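Local coordinates for protein Rho guanine nucleotide exchange factor 11 (Homo sapiens, PDB 5JHH) that probably activates the small GTPase RhoA by promoting exchange of GDP for GTP through its linked DH and PH domains, at residues Ala330-Cys335 and Pro342-Leu347; Glu278-Leu283 and Ser311-Leu316; Ile255-Leu260 and Asp271-Leu276; Gly223-Leu228 and Ser246-Thr251. All coordinates share one frame; numbering follows the deposited sequence.

How the interactions relate
Interactions 1, 2 and 3 pair antiparallel strands within the PH domain, whereas interaction 4 joins the long helix 189-227 to the loop before strand 254-263, itself part of the PH region. Interaction 2 is the most buried, made of backbone bonds and aliphatic packing; interactions 1 and 3 each turn one face inward and carry polar groups, Glu346 or Glu257 and His273, on the other. Ile333 meets Leu281 and Leu281 meets Val274, so apolar side chains of the three strand pairs meet one another. Val282 N also bonds to Leu275 O. In interaction 4, partly buried with Tyr224, Leu247 and Leu249 inside, a glutamine amide replaces strand bonding, and Tyr224 connects it to Glu257 of interaction 3.

Interaction 1 (Ala330-Cys335 and Pro342-Leu347); sequences AFFIIC and PQIYEL
Strands 330-335 and 345-347 run antiparallel, their short axes 4.8 Å apart at closest and 159° between directions, with paired backbone bonds joining Phe331 to Leu347 and Ile333 to Tyr345. On the face of Phe331, Ile333, Tyr345 and Leu347, Leu347 CB sits over the Phe331 ring, 4.0 Å from its centroid, in a CH-pi contact displaced toward the rim. Phe331 has CG between its backbone N and carbonyl carbon (chi1 61°), a setting that carries the ring over Leu347. Ile333 CD1 lies at the edge of the same ring and touches Leu347 CD1 at 3.6 Å. The two strands form a beta hairpin of the PH domain, just ahead of its C-terminal helix 352-368, whose Trp358 and Leu362 also pack on Phe331. Cys335 SG approaches the Tyr345 ring at its edge, 3.4 Å from CE1, a sulfur-aromatic contact; Tyr345 OH bonds to Ser311 O. On the opposite face, that of Phe332 and Glu346, Phe332 CB meets Ile344 CG2 at 3.4 Å. The Phe332 ring and the Glu346 chain lie side by side, CE1 3.7 Å from CG, with ring and carboxylate planes 72° apart. Glu346 OE2 forms a salt bridge with Arg263.

Interaction 2 (Glu278-Leu283 and Ser311-Leu316); sequences EDLLVL and SPVLKL
Leu281 and Leu314 form the hydrogen-bonded pair at the middle of an antiparallel ladder within the PH-domain sheet, where strand 280-283 meets the short strand 313-315 at an axis separation of 4.7 Å. Four backbone bonds hold the ladder: Leu281 N and O exchange bonds with Leu314 O and N, Leu283 N donates to Pro312 O, and Leu316 N donates to Asp279 O. The last is nearly straight at hydrogen (174°), although its donor is tilted 33° from the carbonyl plane. Two CA-H...O contacts accompany the bonds, the shorter from Leu280 CA to Leu314 O at 3.2 Å.

Apolar packing divides between the two faces. On one, Leu280 CD2 lies 4.1 Å from Val313 CG1 and 3.9 Å from Lys315 CG; the Leu280 and Lys315 chains leave the sheet alongside each other. On the other, Leu281 CD2 and Leu314 CD1 stand 4.3 Å apart, and Ile333 packs against both residues from the hairpin strand 330-335. Leu281 CB also meets Leu316 CD2.

Two polar side chains near the ends have partners of their own. Asp279 OD2 forms a salt bridge with Arg252, and Ser311 OG donates to Val313 O in the carbonyl plane, on a lone pair. Leu316 has CG anti to its carbonyl carbon (chi1 -66°), which brings CD1 to 3.3 Å from Glu278 O.

Interaction 3 (Ile255-Leu260 and Asp271-Leu276); sequences IHEGPL and DLHVLL
The His273 ring meets Glu257 OE1 at its edge, in plane, with CE1 3.1 Å from that oxygen, while Gly258 O and Pro259 N approach the ring obliquely. The carboxylate of Glu257 stands at 74° to the imidazole. Its CG lies between the backbone N and the carbonyl carbon (chi1 67°), and beyond it the chain extends toward the ring. Glu257 OE1 is also hydrogen-bonded to Tyr224 OH of helix 189-227, and Leu275 CD2 comes beside the Glu257 chain, 3.9 Å from CB. The other imidazole, His256, turns its end away from the opposite strand and meets Trp358 edge-to-face.

Strands 254-263 and 269-277 form an antiparallel beta hairpin, consistent with the first hairpin of the PH fold. A classic beta bulge interrupts its regular pairing: Ile255 and His256 both face Leu276, whose O accepts from Ile255 N at 2.8 Å and, more distantly, from His256 N at 3.3 Å. Farther along, Val274 N donates to Gly258 O, with a weak bond returning from Gly258 N to Val274 O; Leu260 and Leu272 exchange a further pair. The backbone of Gly258 is one that would bring a CB against the carbonyl O of Glu257. On the inward face, Leu260 and Val274 cross at about a right angle, CD1 3.5 Å from CG1, with Trp358 of helix 352-368 packed on both.

Interaction 4 (Gly223-Leu228 and Ser246-Thr251); sequences GYQKRL and SLDLTT
Gln225 reaches from the last turn of helix 189-227 to the loop 246-251 and grips its backbone with both ends of its amide. OE1 accepts from Leu249 N at 2.6 Å, with the donor well above the plane of the amide carbonyl, 47° out of it. NE2 donates, at a longer 3.3 Å, to a lone pair of Leu247 O in the plane of that carbonyl. Together the two bonds restrict rotation of the amide. Gln225 CG is anti to the backbone N (chi1 -167°), and a bend at chi2 swings the amide across the loop backbone.

Asp248 crosses Gln225 at about a right angle, its carboxylate plane 49° from the amide. OD1 does not serve as a partner for the amide here but accepts from Thr250 N at 2.8 Å, closing an Asx turn at the start of the 3-10 segment 249-250. One residue beyond that turn, Thr251 OG1 donates to Asp248 O.

Leu249 points toward the helix and crosses Gln225 obliquely, with CG 3.1 Å from OE1. Its CD1 touches Tyr224 CB at 3.8 Å. Leu228 CD2 comes 3.3 Å from Leu247 O and loosely meets Leu249 CG at 4.4 Å.

The contact lies where the long helix that leads out of the DH domain meets the PH domain. Tyr224 packs on His273 and Leu275 of strand 269-277 and on Leu291 of strand 290-292, while Leu249 touches Leu275.

Interaction 1 (Ala330-Cys335 and Pro342-Leu347)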
# COMPACT_ATOMS: atom_id res chain seq x y z
N ALA A 330 -2.20 0.52 -26.83
CA ALA A 330 -1.17 -0.20 -27.55
C ALA A 330 0.10 0.59 -27.62
O ALA A 330 0.07 1.82 -27.65
CB ALA A 330 -1.64 -0.51 -28.95
N PHE A 331 1.21 -0.15 -27.75
CA PHE A 331 2.53 0.44 -27.98
C PHE A 331 3.38 -0.51 -28.82
O PHE A 331 3.11 -1.71 -28.86
CB PHE A 331 3.22 0.74 -26.65
CG PHE A 331 3.47 -0.47 -25.79
CD1 PHE A 331 2.52 -0.88 -24.86
CD2 PHE A 331 4.64 -1.19 -25.89
CE1 PHE A 331 2.74 -1.99 -24.06
CE2 PHE A 331 4.86 -2.28 -25.08
CZ PHE A 331 3.91 -2.69 -24.17
N PHE A 332 4.40 0.04 -29.48
CA PHE A 332 5.30 -0.71 -30.37
C PHE A 332 6.67 -0.88 -29.74
O PHE A 332 7.21 0.04 -29.11
CB PHE A 332 5.51 0.04 -31.69
CG PHE A 332 4.25 0.23 -32.52
CD1 PHE A 332 3.36 -0.79 -32.74
CD2 PHE A 332 4.00 1.44 -33.13
CE1 PHE A 332 2.24 -0.60 -33.52
CE2 PHE A 332 2.88 1.64 -33.94
CZ PHE A 332 2.00 0.62 -34.13
N ILE A 333 7.25 -2.03 -29.97
CA ILE A 333 8.65 -2.21 -29.73
C ILE A 333 9.34 -2.52 -31.05
O ILE A 333 8.99 -3.47 -31.76
CB ILE A 333 8.90 -3.31 -28.72
CG1 ILE A 333 8.17 -2.96 -27.41
CG2 ILE A 333 10.41 -3.49 -28.51
CD1 ILE A 333 8.17 -4.08 -26.39
N ILE A 334 10.35 -1.70 -31.35
CA ILE A 334 11.04 -1.72 -32.61
C ILE A 334 12.47 -2.16 -32.37
O ILE A 334 13.22 -1.45 -31.70
CB ILE A 334 11.02 -0.32 -33.21
CG1 ILE A 334 9.58 0.20 -33.24
CG2 ILE A 334 11.69 -0.33 -34.57
CD1 ILE A 334 9.41 1.53 -33.93
N CYS A 335 12.84 -3.32 -32.90
CA CYS A 335 14.17 -3.87 -32.70
C CYS A 335 15.12 -3.18 -33.65
O CYS A 335 14.81 -3.02 -34.82
CB CYS A 335 14.18 -5.36 -33.00
SG CYS A 335 12.85 -6.29 -32.20
N PRO A 342 12.42 -7.09 -39.49
CA PRO A 342 11.78 -5.89 -40.08
C PRO A 342 10.40 -5.58 -39.46
O PRO A 342 9.86 -4.49 -39.66
CB PRO A 342 11.63 -6.23 -41.57
CG PRO A 342 12.54 -7.39 -41.80
CD PRO A 342 12.61 -8.15 -40.50
N GLN A 343 9.85 -6.55 -38.72
CA GLN A 343 8.61 -6.32 -37.97
C GLN A 343 8.79 -5.80 -36.52
O GLN A 343 9.77 -6.06 -35.79
CB GLN A 343 7.70 -7.56 -38.00
CG GLN A 343 7.22 -7.97 -39.39
CD GLN A 343 8.00 -9.15 -39.98
OE1 GLN A 343 9.15 -9.42 -39.61
NE2 GLN A 343 7.36 -9.87 -40.89
N ILE A 344 7.80 -5.00 -36.17
CA ILE A 344 7.68 -4.36 -34.90
C ILE A 344 6.82 -5.28 -34.07
O ILE A 344 5.88 -5.86 -34.60
CB ILE A 344 6.94 -3.03 -35.11
CG1 ILE A 344 7.92 -2.01 -35.71
CG2 ILE A 344 6.28 -2.52 -33.84
CD1 ILE A 344 7.25 -0.79 -36.32
N TYR A 345 7.14 -5.40 -32.78
CA TYR A 345 6.27 -6.06 -31.81
C TYR A 345 5.20 -5.09 -31.41
O TYR A 345 5.50 -3.98 -30.94
CB TYR A 345 7.03 -6.46 -30.56
CG TYR A 345 8.04 -7.55 -30.77
CD1 TYR A 345 9.26 -7.30 -31.39
CD2 TYR A 345 7.79 -8.83 -30.33
CE1 TYR A 345 10.20 -8.31 -31.54
CE2 TYR A 345 8.72 -9.84 -30.46
CZ TYR A 345 9.93 -9.59 -31.07
OH TYR A 345 10.84 -10.63 -31.19
N GLU A 346 3.95 -5.48 -31.63
CA GLU A 346 2.84 -4.60 -31.30
C GLU A 346 2.16 -5.20 -30.09
O GLU A 346 1.69 -6.35 -30.16
CB GLU A 346 1.82 -4.47 -32.46
CG GLU A 346 0.61 -3.60 -32.10
CD GLU A 346 -0.35 -3.35 -33.25
OE1 GLU A 346 -0.12 -3.94 -34.34
OE2 GLU A 346 -1.33 -2.56 -33.07
N LEU A 347 2.12 -4.44 -28.99
CA LEU A 347 1.67 -5.00 -27.73
C LEU A 347 0.49 -4.21 -27.22
O LEU A 347 0.44 -2.97 -27.36
CB LEU A 347 2.81 -5.02 -26.74
CG LEU A 347 3.89 -6.04 -27.10
CD1 LEU A 347 5.09 -5.84 -26.21
CD2 LEU A 347 3.39 -7.48 -26.97

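Interaction 2 (Glu278-Leu283 and Ser311-Leu316)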
# COMPACT_ATOMS: atom_id res chain seq x y z
N GLU A 278 15.87 -6.11 -16.10
CA GLU A 278 16.75 -4.98 -16.22
C GLU A 278 17.30 -4.83 -17.64
O GLU A 278 17.44 -3.72 -18.19
CB GLU A 278 17.92 -5.16 -15.28
CG GLU A 278 17.61 -4.71 -13.89
CD GLU A 278 18.87 -4.71 -13.04
OE1 GLU A 278 19.71 -5.64 -13.22
OE2 GLU A 278 19.00 -3.77 -12.20
N ASP A 279 17.59 -5.97 -18.25
CA ASP A 279 18.32 -5.97 -19.51
C ASP A 279 17.48 -6.55 -20.65
O ASP A 279 17.80 -6.32 -21.81
CB ASP A 279 19.61 -6.76 -19.31
CG ASP A 279 19.36 -8.16 -18.71
OD1 ASP A 279 18.23 -8.52 -18.31
OD2 ASP A 279 20.32 -8.94 -18.64
N LEU A 280 16.41 -7.27 -20.31
CA LEU A 280 15.58 -8.02 -21.27
C LEU A 280 14.10 -7.81 -21.01
O LEU A 280 13.69 -7.71 -19.88
CB LEU A 280 15.84 -9.53 -21.17
CG LEU A 280 17.32 -9.93 -21.26
CD1 LEU A 280 17.52 -11.40 -20.93
CD2 LEU A 280 17.86 -9.57 -22.63
N LEU A 281 13.33 -7.80 -22.09
CA LEU A 281 11.89 -8.03 -22.07
C LEU A 281 11.61 -9.47 -22.50
O LEU A 281 12.07 -9.88 -23.55
CB LEU A 281 11.20 -7.10 -23.05
CG LEU A 281 9.67 -7.12 -23.06
CD1 LEU A 281 9.17 -6.50 -21.76
CD2 LEU A 281 9.10 -6.37 -24.27
N VAL A 282 10.88 -10.25 -21.69
CA VAL A 282 10.68 -11.67 -22.01
C VAL A 282 9.20 -11.97 -22.14
O VAL A 282 8.39 -11.58 -21.29
CB VAL A 282 11.43 -12.68 -21.07
CG1 VAL A 282 12.49 -12.02 -20.21
CG2 VAL A 282 10.50 -13.49 -20.22
N LEU A 283 8.85 -12.60 -23.26
CA LEU A 283 7.47 -12.86 -23.63
C LEU A 283 7.14 -14.33 -23.38
O LEU A 283 7.79 -15.24 -23.91
CB LEU A 283 7.24 -12.52 -25.09
CG LEU A 283 7.74 -11.15 -25.53
CD1 LEU A 283 7.72 -11.04 -27.04
CD2 LEU A 283 6.90 -10.05 -24.92
N SER A 311 11.36 -13.66 -32.22
CA SER A 311 12.04 -14.02 -30.96
C SER A 311 11.17 -13.63 -29.73
O SER A 311 10.48 -12.60 -29.76
CB SER A 311 13.41 -13.34 -30.82
OG SER A 311 14.01 -13.61 -29.55
N PRO A 312 11.23 -14.45 -28.67
CA PRO A 312 10.45 -14.22 -27.45
C PRO A 312 11.19 -13.39 -26.40
O PRO A 312 10.60 -12.97 -25.41
CB PRO A 312 10.20 -15.64 -26.93
CG PRO A 312 11.34 -16.46 -27.46
CD PRO A 312 12.04 -15.68 -28.55
N VAL A 313 12.47 -13.13 -26.65
CA VAL A 313 13.29 -12.32 -25.79
C VAL A 313 13.81 -11.13 -26.58
O VAL A 313 14.27 -11.28 -27.71
CB VAL A 313 14.49 -13.11 -25.29
CG1 VAL A 313 15.38 -12.24 -24.41
CG2 VAL A 313 14.03 -14.32 -24.54
N LEU A 314 13.75 -9.96 -25.97
CA LEU A 314 14.28 -8.73 -26.58
C LEU A 314 15.31 -8.14 -25.66
O LEU A 314 15.13 -8.14 -24.46
CB LEU A 314 13.13 -7.74 -26.82
CG LEU A 314 12.07 -8.31 -27.77
CD1 LEU A 314 10.89 -7.39 -28.00
CD2 LEU A 314 12.73 -8.64 -29.11
N LYS A 315 16.41 -7.65 -26.23
CA LYS A 315 17.42 -6.93 -25.49
C LYS A 315 17.08 -5.45 -25.49
O LYS A 315 16.93 -4.82 -26.54
CB LYS A 315 18.79 -7.17 -26.09
CG LYS A 315 19.20 -8.63 -26.12
CD LYS A 315 20.72 -8.73 -26.03
CE LYS A 315 21.25 -10.12 -26.35
NZ LYS A 315 21.65 -10.25 -27.78
N LEU A 316 16.98 -4.90 -24.29
CA LEU A 316 16.52 -3.55 -24.10
C LEU A 316 17.49 -2.54 -24.64
O LEU A 316 17.11 -1.41 -24.87
CB LEU A 316 16.26 -3.30 -22.62
CG LEU A 316 15.11 -4.09 -21.97
CD1 LEU A 316 15.08 -3.81 -20.49
CD2 LEU A 316 13.76 -3.76 -22.58

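Interaction 3 (Ile255-Leu260 and Asp271-Leu276)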
# COMPACT_ATOMS: atom_id res chain seq x y z
N ILE A 255 11.71 -5.47 -13.04
CA ILE A 255 11.20 -4.14 -12.90
C ILE A 255 9.71 -4.15 -12.86
O ILE A 255 9.08 -3.38 -12.12
CB ILE A 255 11.68 -3.28 -14.08
CG1 ILE A 255 13.23 -3.23 -14.08
CG2 ILE A 255 11.05 -1.91 -14.07
CD1 ILE A 255 13.86 -2.19 -15.00
N HIS A 256 9.11 -4.99 -13.69
CA HIS A 256 7.67 -4.97 -13.88
C HIS A 256 7.25 -6.28 -14.51
O HIS A 256 8.08 -7.00 -15.01
CB HIS A 256 7.26 -3.80 -14.76
CG HIS A 256 5.81 -3.50 -14.71
ND1 HIS A 256 5.00 -3.55 -15.82
CD2 HIS A 256 5.02 -3.12 -13.69
CE1 HIS A 256 3.76 -3.23 -15.48
NE2 HIS A 256 3.75 -2.97 -14.18
N GLU A 257 5.97 -6.61 -14.39
CA GLU A 257 5.41 -7.78 -15.06
C GLU A 257 3.92 -7.56 -15.30
O GLU A 257 3.30 -6.65 -14.75
CB GLU A 257 5.67 -9.04 -14.25
CG GLU A 257 4.93 -9.06 -12.94
CD GLU A 257 4.91 -10.41 -12.27
OE1 GLU A 257 5.17 -11.44 -12.93
OE2 GLU A 257 4.54 -10.44 -11.07
N GLY A 258 3.33 -8.37 -16.16
CA GLY A 258 1.98 -8.10 -16.52
C GLY A 258 1.53 -8.81 -17.78
O GLY A 258 2.33 -9.24 -18.60
N PRO A 259 0.22 -8.96 -17.91
CA PRO A 259 -0.35 -9.52 -19.10
C PRO A 259 -0.37 -8.46 -20.22
O PRO A 259 -0.59 -7.29 -19.96
CB PRO A 259 -1.77 -9.90 -18.65
CG PRO A 259 -2.10 -8.87 -17.61
CD PRO A 259 -0.80 -8.58 -16.91
N LEU A 260 -0.10 -8.91 -21.44
CA LEU A 260 -0.14 -8.07 -22.64
C LEU A 260 -0.64 -8.95 -23.79
O LEU A 260 -0.37 -10.16 -23.83
CB LEU A 260 1.26 -7.55 -22.98
CG LEU A 260 1.80 -6.46 -22.03
CD1 LEU A 260 3.24 -6.14 -22.37
CD2 LEU A 260 0.96 -5.20 -22.09
N ASP A 271 -1.96 -14.20 -26.42
CA ASP A 271 -2.10 -13.63 -25.08
C ASP A 271 -0.88 -14.01 -24.28
O ASP A 271 -0.55 -15.17 -24.15
CB ASP A 271 -3.38 -14.11 -24.38
CG ASP A 271 -4.58 -13.20 -24.61
OD1 ASP A 271 -4.44 -12.10 -25.24
OD2 ASP A 271 -5.68 -13.58 -24.16
N LEU A 272 -0.18 -13.00 -23.77
CA LEU A 272 1.10 -13.21 -23.15
C LEU A 272 1.10 -12.83 -21.68
O LEU A 272 0.37 -11.93 -21.25
CB LEU A 272 2.14 -12.35 -23.84
CG LEU A 272 2.61 -12.68 -25.25
CD1 LEU A 272 3.41 -11.49 -25.76
CD2 LEU A 272 3.44 -13.95 -25.26
N HIS A 273 2.02 -13.43 -20.94
CA HIS A 273 2.48 -12.81 -19.72
C HIS A 273 3.93 -12.34 -19.85
O HIS A 273 4.80 -13.14 -20.17
CB HIS A 273 2.39 -13.80 -18.58
CG HIS A 273 2.69 -13.17 -17.27
ND1 HIS A 273 3.92 -13.28 -16.67
CD2 HIS A 273 1.96 -12.32 -16.51
CE1 HIS A 273 3.91 -12.59 -15.55
NE2 HIS A 273 2.74 -12.00 -15.43
N VAL A 274 4.20 -11.07 -19.57
CA VAL A 274 5.51 -10.55 -19.91
C VAL A 274 6.29 -9.96 -18.74
O VAL A 274 5.74 -9.25 -17.90
CB VAL A 274 5.48 -9.67 -21.19
CG1 VAL A 274 4.08 -9.50 -21.75
CG2 VAL A 274 6.19 -8.35 -21.00
N LEU A 275 7.58 -10.29 -18.70
CA LEU A 275 8.46 -9.82 -17.67
C LEU A 275 9.33 -8.74 -18.20
O LEU A 275 9.99 -8.95 -19.19
CB LEU A 275 9.38 -10.90 -17.18
CG LEU A 275 8.74 -12.22 -16.80
CD1 LEU A 275 9.81 -13.10 -16.17
CD2 LEU A 275 7.53 -12.02 -15.88
N LEU A 276 9.37 -7.59 -17.54
CA LEU A 276 10.34 -6.58 -17.84
C LEU A 276 11.48 -6.69 -16.82
O LEU A 276 11.34 -6.30 -15.69
CB LEU A 276 9.72 -5.19 -17.80
CG LEU A 276 10.73 -4.07 -17.88
CD1 LEU A 276 11.70 -4.27 -19.03
CD2 LEU A 276 10.03 -2.73 -17.99

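Interaction 4 (Gly223-Leu228 and Ser246-Thr251)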
# COMPACT_ATOMS: atom_id res chain seq x y z
N GLY A 223 10.14 -19.02 -8.43
CA GLY A 223 8.97 -19.85 -8.71
C GLY A 223 8.74 -19.94 -10.20
O GLY A 223 8.41 -20.98 -10.72
N TYR A 224 8.88 -18.80 -10.88
CA TYR A 224 8.77 -18.76 -12.32
C TYR A 224 9.82 -19.63 -13.00
O TYR A 224 9.52 -20.22 -13.98
CB TYR A 224 8.93 -17.37 -12.87
CG TYR A 224 7.80 -16.44 -12.58
CD1 TYR A 224 6.62 -16.87 -11.98
CD2 TYR A 224 7.89 -15.11 -12.93
CE1 TYR A 224 5.59 -15.99 -11.73
CE2 TYR A 224 6.88 -14.23 -12.68
CZ TYR A 224 5.75 -14.67 -12.07
OH TYR A 224 4.74 -13.77 -11.86
N GLN A 225 11.05 -19.61 -12.50
CA GLN A 225 12.12 -20.39 -13.09
C GLN A 225 11.77 -21.89 -13.17
O GLN A 225 11.86 -22.48 -14.23
CB GLN A 225 13.41 -20.20 -12.29
CG GLN A 225 14.65 -20.72 -13.00
CD GLN A 225 14.80 -20.12 -14.38
OE1 GLN A 225 14.52 -18.94 -14.60
NE2 GLN A 225 15.23 -20.93 -15.33
N LYS A 226 11.37 -22.48 -12.05
CA LYS A 226 10.81 -23.84 -12.02
C LYS A 226 9.80 -24.12 -13.12
O LYS A 226 9.79 -25.19 -13.69
CB LYS A 226 10.14 -24.11 -10.66
CG LYS A 226 11.12 -24.51 -9.57
CD LYS A 226 10.51 -24.52 -8.18
CE LYS A 226 11.61 -24.37 -7.12
NZ LYS A 226 11.26 -24.97 -5.80
N ARG A 227 8.92 -23.16 -13.38
CA ARG A 227 7.85 -23.32 -14.34
C ARG A 227 8.24 -22.92 -15.73
O ARG A 227 7.44 -23.01 -16.67
CB ARG A 227 6.70 -22.44 -13.94
CG ARG A 227 6.10 -22.81 -12.61
CD ARG A 227 5.29 -21.65 -12.07
NE ARG A 227 4.39 -21.14 -13.08
CZ ARG A 227 3.65 -20.05 -12.91
NH1 ARG A 227 3.75 -19.33 -11.79
NH2 ARG A 227 2.84 -19.64 -13.87
N LEU A 228 9.45 -22.40 -15.85
CA LEU A 228 9.97 -22.01 -17.13
C LEU A 228 10.28 -23.24 -17.93
O LEU A 228 10.99 -24.14 -17.45
CB LEU A 228 11.26 -21.23 -16.98
CG LEU A 228 11.84 -20.57 -18.23
CD1 LEU A 228 10.95 -19.49 -18.82
CD2 LEU A 228 13.21 -20.00 -17.91
N SER A 246 19.01 -21.40 -22.16
CA SER A 246 19.31 -21.64 -20.76
C SER A 246 19.06 -20.36 -19.92
O SER A 246 19.64 -20.18 -18.84
CB SER A 246 20.76 -22.09 -20.63
OG SER A 246 21.60 -21.07 -21.13
N LEU A 247 18.18 -19.50 -20.42
CA LEU A 247 17.75 -18.31 -19.68
C LEU A 247 17.40 -18.60 -18.23
O LEU A 247 16.47 -19.39 -17.95
CB LEU A 247 16.52 -17.67 -20.34
CG LEU A 247 15.96 -16.48 -19.55
CD1 LEU A 247 17.00 -15.37 -19.42
CD2 LEU A 247 14.67 -15.94 -20.14
N ASP A 248 18.10 -17.94 -17.32
CA ASP A 248 17.88 -18.11 -15.90
C ASP A 248 17.32 -16.85 -15.25
O ASP A 248 18.06 -15.91 -14.99
CB ASP A 248 19.15 -18.50 -15.18
CG ASP A 248 18.90 -18.86 -13.75
OD1 ASP A 248 17.79 -18.55 -13.25
OD2 ASP A 248 19.77 -19.49 -13.13
N LEU A 249 16.03 -16.86 -14.92
CA LEU A 249 15.40 -15.67 -14.37
C LEU A 249 16.00 -15.25 -13.03
O LEU A 249 16.04 -14.08 -12.72
CB LEU A 249 13.90 -15.89 -14.21
CG LEU A 249 13.20 -16.29 -15.51
CD1 LEU A 249 11.74 -16.59 -15.23
CD2 LEU A 249 13.34 -15.22 -16.57
N THR A 250 16.48 -16.22 -12.27
CA THR A 250 17.00 -16.01 -10.94
C THR A 250 18.15 -15.01 -10.87
O THR A 250 18.43 -14.50 -9.79
CB THR A 250 17.45 -17.36 -10.36
OG1 THR A 250 16.27 -18.09 -10.01
CG2 THR A 250 18.35 -17.22 -9.11
N THR A 251 18.81 -14.70 -11.98
CA THR A 251 20.06 -13.92 -11.93
C THR A 251 19.87 -12.48 -12.36
O THR A 251 20.84 -11.76 -12.59
CB THR A 251 21.10 -14.54 -12.86
OG1 THR A 251 20.59 -14.45 -14.20
CG2 THR A 251 21.38 -16.05 -12.48